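PDB 6DET: Tv2483 from Treponema vincentii, which binds L-arginine with high selectivity as a lipoprotein, probably the extracellular solute-binding component of an ABC amino-acid transporter. Local coordinates for residues 56-61 against 79-84. Residues are numbered along the deposited sequence; the frame is centred on the assembly and turned at random.
Sequences NEIVGY and FYPIQW. With ARG (arginine), chain B.
Trp84 NE1 donates a hydrogen bond to OXT of the bound arginine at 2.9 Å, and its N-H...O angle of 147° marks it as moderately bent. This places the far end of residues 79-84 in the ligand pocket of a family 3 solute-binding protein, a two-lobed fold that holds its amino acid in the cleft. The indole meets both ends of the ligand. Its NE1 side takes the carboxylate, while the guanidinium lies over a face: NH2 is over the six-membered ring, 3.3 Å above the plane and offset toward its rim, and NH1 lies over the CG-CD2 bond, 3.5 Å from Trp84 CD2. The two planes are inclined by about 46°, which rules out a parallel stack. Lys87 makes a cation-pi contact with the indole and a hydrogen bond to Trp84 O, while Ser43, Glu148 and Asp193 are among the residues that bond the ligand directly.

At the other end of residues 79-84, the contact with residues 56-61 is small, burying 104 Å² in all, and apolar. Ile58, on the short strand 58-59 that pairs with strand 51-52, points toward strand 76-81. Ile58 CA stays 7.8 Å from Phe79 CA, too far for strand pairing, so the side chain spans the gap. An extended chi2 (175°) carries Ile58 CD1 outward to 4.3 Å from Phe79 CB, while the phenyl ring turns from residues 56-61 and packs on Ile63, Phe66 and Thr67 of helix 61-73. That same methyl, Ile58 CD1, also reaches the proline ring at Pro81 CG, 4.2 Å away.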
loop_
_atom_site.group_PDB
_atom_site.type_symbol
_atom_site.label_atom_id
_atom_site.label_comp_id
_atom_site.label_asym_id
_atom_site.label_seq_id
_atom_site.Cartn_x
_atom_site.Cartn_y
_atom_site.Cartn_z
ATOM N N ASN A 56 -10.060 17.626 5.654
ATOM C CA ASN A 56 -9.935 16.471 6.538
ATOM C C ASN A 56 -10.826 15.309 6.106
ATOM O O ASN A 56 -11.223 14.477 6.928
ATOM C CB ASN A 56 -10.185 16.846 8.015
ATOM C CG ASN A 56 -9.193 16.160 8.934
ATOM O OD1 ASN A 56 -8.120 15.747 8.490
ATOM N ND2 ASN A 56 -9.559 15.970 10.179
ATOM N N GLU A 57 -11.127 15.231 4.812
ATOM C CA GLU A 57 -11.792 14.056 4.246
ATOM C C GLU A 57 -10.738 13.084 3.719
ATOM O O GLU A 57 -9.658 13.488 3.269
ATOM C CB GLU A 57 -12.744 14.459 3.115
ATOM C CG GLU A 57 -13.842 15.444 3.515
ATOM C CD GLU A 57 -14.904 14.817 4.413
ATOM O OE1 GLU A 57 -15.627 15.569 5.101
ATOM O OE2 GLU A 57 -15.014 13.572 4.431
ATOM N N ILE A 58 -11.045 11.792 3.788
ATOM C CA ILE A 58 -10.149 10.781 3.230
ATOM C C ILE A 58 -10.338 10.739 1.720
ATOM O O ILE A 58 -11.465 10.574 1.237
ATOM C CB ILE A 58 -10.411 9.396 3.853
ATOM C CG1 ILE A 58 -10.261 9.438 5.374
ATOM C CG2 ILE A 58 -9.438 8.367 3.282
ATOM C CD1 ILE A 58 -10.629 8.120 6.071
ATOM N N VAL A 59 -9.233 10.879 0.978
ATOM C CA VAL A 59 -9.252 10.952 -0.479
ATOM C C VAL A 59 -8.097 10.119 -0.995
ATOM O O VAL A 59 -7.167 9.785 -0.257
ATOM C CB VAL A 59 -9.136 12.400 -1.001
ATOM C CG1 VAL A 59 -10.370 13.210 -0.619
ATOM C CG2 VAL A 59 -7.873 13.068 -0.455
ATOM N N GLY A 60 -8.171 9.770 -2.278
ATOM C CA GLY A 60 -7.030 9.150 -2.900
ATOM C C GLY A 60 -7.447 8.122 -3.923
ATOM O O GLY A 60 -8.640 7.887 -4.147
ATOM N N TYR A 61 -6.437 7.528 -4.552
ATOM C CA TYR A 61 -6.659 6.555 -5.616
ATOM C C TYR A 61 -7.477 5.376 -5.114
ATOM O O TYR A 61 -8.434 4.951 -5.769
ATOM C CB TYR A 61 -5.315 6.085 -6.143
ATOM C CG TYR A 61 -5.361 5.176 -7.342
ATOM C CD1 TYR A 61 -5.947 5.587 -8.542
ATOM C CD2 TYR A 61 -4.757 3.926 -7.298
ATOM C CE1 TYR A 61 -5.948 4.750 -9.675
ATOM C CE2 TYR A 61 -4.743 3.099 -8.419
ATOM C CZ TYR A 61 -5.342 3.526 -9.602
ATOM O OH TYR A 61 -5.346 2.748 -10.734
ATOM N N PHE A 79 -14.828 3.855 5.018
ATOM C CA PHE A 79 -13.371 3.892 5.045
ATOM C C PHE A 79 -12.993 4.029 6.502
ATOM O O PHE A 79 -13.288 5.048 7.118
ATOM C CB PHE A 79 -12.828 5.015 4.167
ATOM C CG PHE A 79 -13.106 4.786 2.701
ATOM C CD1 PHE A 79 -12.333 3.901 1.990
ATOM C CD2 PHE A 79 -14.156 5.423 2.066
ATOM C CE1 PHE A 79 -12.582 3.651 0.638
ATOM C CE2 PHE A 79 -14.427 5.176 0.716
ATOM C CZ PHE A 79 -13.622 4.299 0.006
ATOM N N TYR A 80 -12.406 2.974 7.059
ATOM C CA TYR A 80 -12.193 2.872 8.492
ATOM C C TYR A 80 -10.705 3.006 8.762
ATOM O O TYR A 80 -9.924 2.126 8.359
ATOM C CB TYR A 80 -12.710 1.554 9.070
ATOM C CG TYR A 80 -12.610 1.554 10.595
ATOM C CD1 TYR A 80 -12.959 2.689 11.329
ATOM C CD2 TYR A 80 -12.149 0.449 11.297
ATOM C CE1 TYR A 80 -12.858 2.722 12.707
ATOM C CE2 TYR A 80 -12.049 0.475 12.689
ATOM C CZ TYR A 80 -12.407 1.619 13.384
ATOM O OH TYR A 80 -12.316 1.677 14.757
ATOM N N PRO A 81 -10.261 4.077 9.405
ATOM C CA PRO A 81 -8.835 4.192 9.725
ATOM C C PRO A 81 -8.418 3.137 10.736
ATOM O O PRO A 81 -9.012 3.020 11.813
ATOM C CB PRO A 81 -8.710 5.605 10.301
ATOM C CG PRO A 81 -9.907 6.341 9.821
ATOM C CD PRO A 81 -10.998 5.323 9.681
ATOM N N ILE A 82 -7.365 2.403 10.402
ATOM C CA ILE A 82 -6.831 1.339 11.238
ATOM C C ILE A 82 -5.384 1.623 11.607
ATOM O O ILE A 82 -4.692 2.436 10.979
ATOM C CB ILE A 82 -6.919 -0.034 10.576
ATOM C CG1 ILE A 82 -6.139 -0.061 9.248
ATOM C CG2 ILE A 82 -8.409 -0.411 10.336
ATOM C CD1 ILE A 82 -5.928 -1.460 8.681
ATOM N N GLN A 83 -4.943 0.927 12.653
ATOM C CA GLN A 83 -3.526 0.790 12.983
ATOM C C GLN A 83 -2.949 -0.312 12.100
ATOM O O GLN A 83 -3.422 -1.452 12.141
ATOM C CB GLN A 83 -3.352 0.444 14.461
ATOM C CG GLN A 83 -1.917 0.292 14.903
ATOM C CD GLN A 83 -1.159 1.592 14.803
ATOM O OE1 GLN A 83 -0.361 1.796 13.884
ATOM N NE2 GLN A 83 -1.417 2.489 15.742
ATOM N N TRP A 84 -1.951 0.018 11.272
ATOM C CA TRP A 84 -1.541 -0.939 10.257
ATOM C C TRP A 84 -1.125 -2.264 10.879
ATOM O O TRP A 84 -1.359 -3.329 10.294
ATOM C CB TRP A 84 -0.392 -0.355 9.420
ATOM C CG TRP A 84 -0.130 -1.083 8.108
ATOM C CD1 TRP A 84 1.032 -1.741 7.745
ATOM C CD2 TRP A 84 -1.009 -1.187 6.980
ATOM N NE1 TRP A 84 0.909 -2.256 6.480
ATOM C CE2 TRP A 84 -0.326 -1.932 5.987
ATOM C CE3 TRP A 84 -2.302 -0.735 6.713
ATOM C CZ2 TRP A 84 -0.897 -2.239 4.758
ATOM C CZ3 TRP A 84 -2.875 -1.038 5.472
ATOM C CH2 TRP A 84 -2.166 -1.785 4.514
HETATM N N ARG B . 2.983 -1.664 1.046
HETATM C CA ARG B . 2.920 -1.555 2.527
HETATM C C ARG B . 2.367 -2.853 3.105
HETATM O O ARG B . 1.711 -3.603 2.358
HETATM C CB ARG B . 2.038 -0.384 2.956
HETATM C CG ARG B . 2.591 0.989 2.590
HETATM C CD ARG B . 1.661 2.145 2.950
HETATM N NE ARG B . 1.495 2.234 4.387
HETATM C CZ ARG B . 0.392 1.903 5.050
HETATM N NH1 ARG B . 0.408 1.998 6.382
HETATM N NH2 ARG B . -0.695 1.467 4.412
HETATM O OXT ARG B . 2.559 -3.128 4.298
#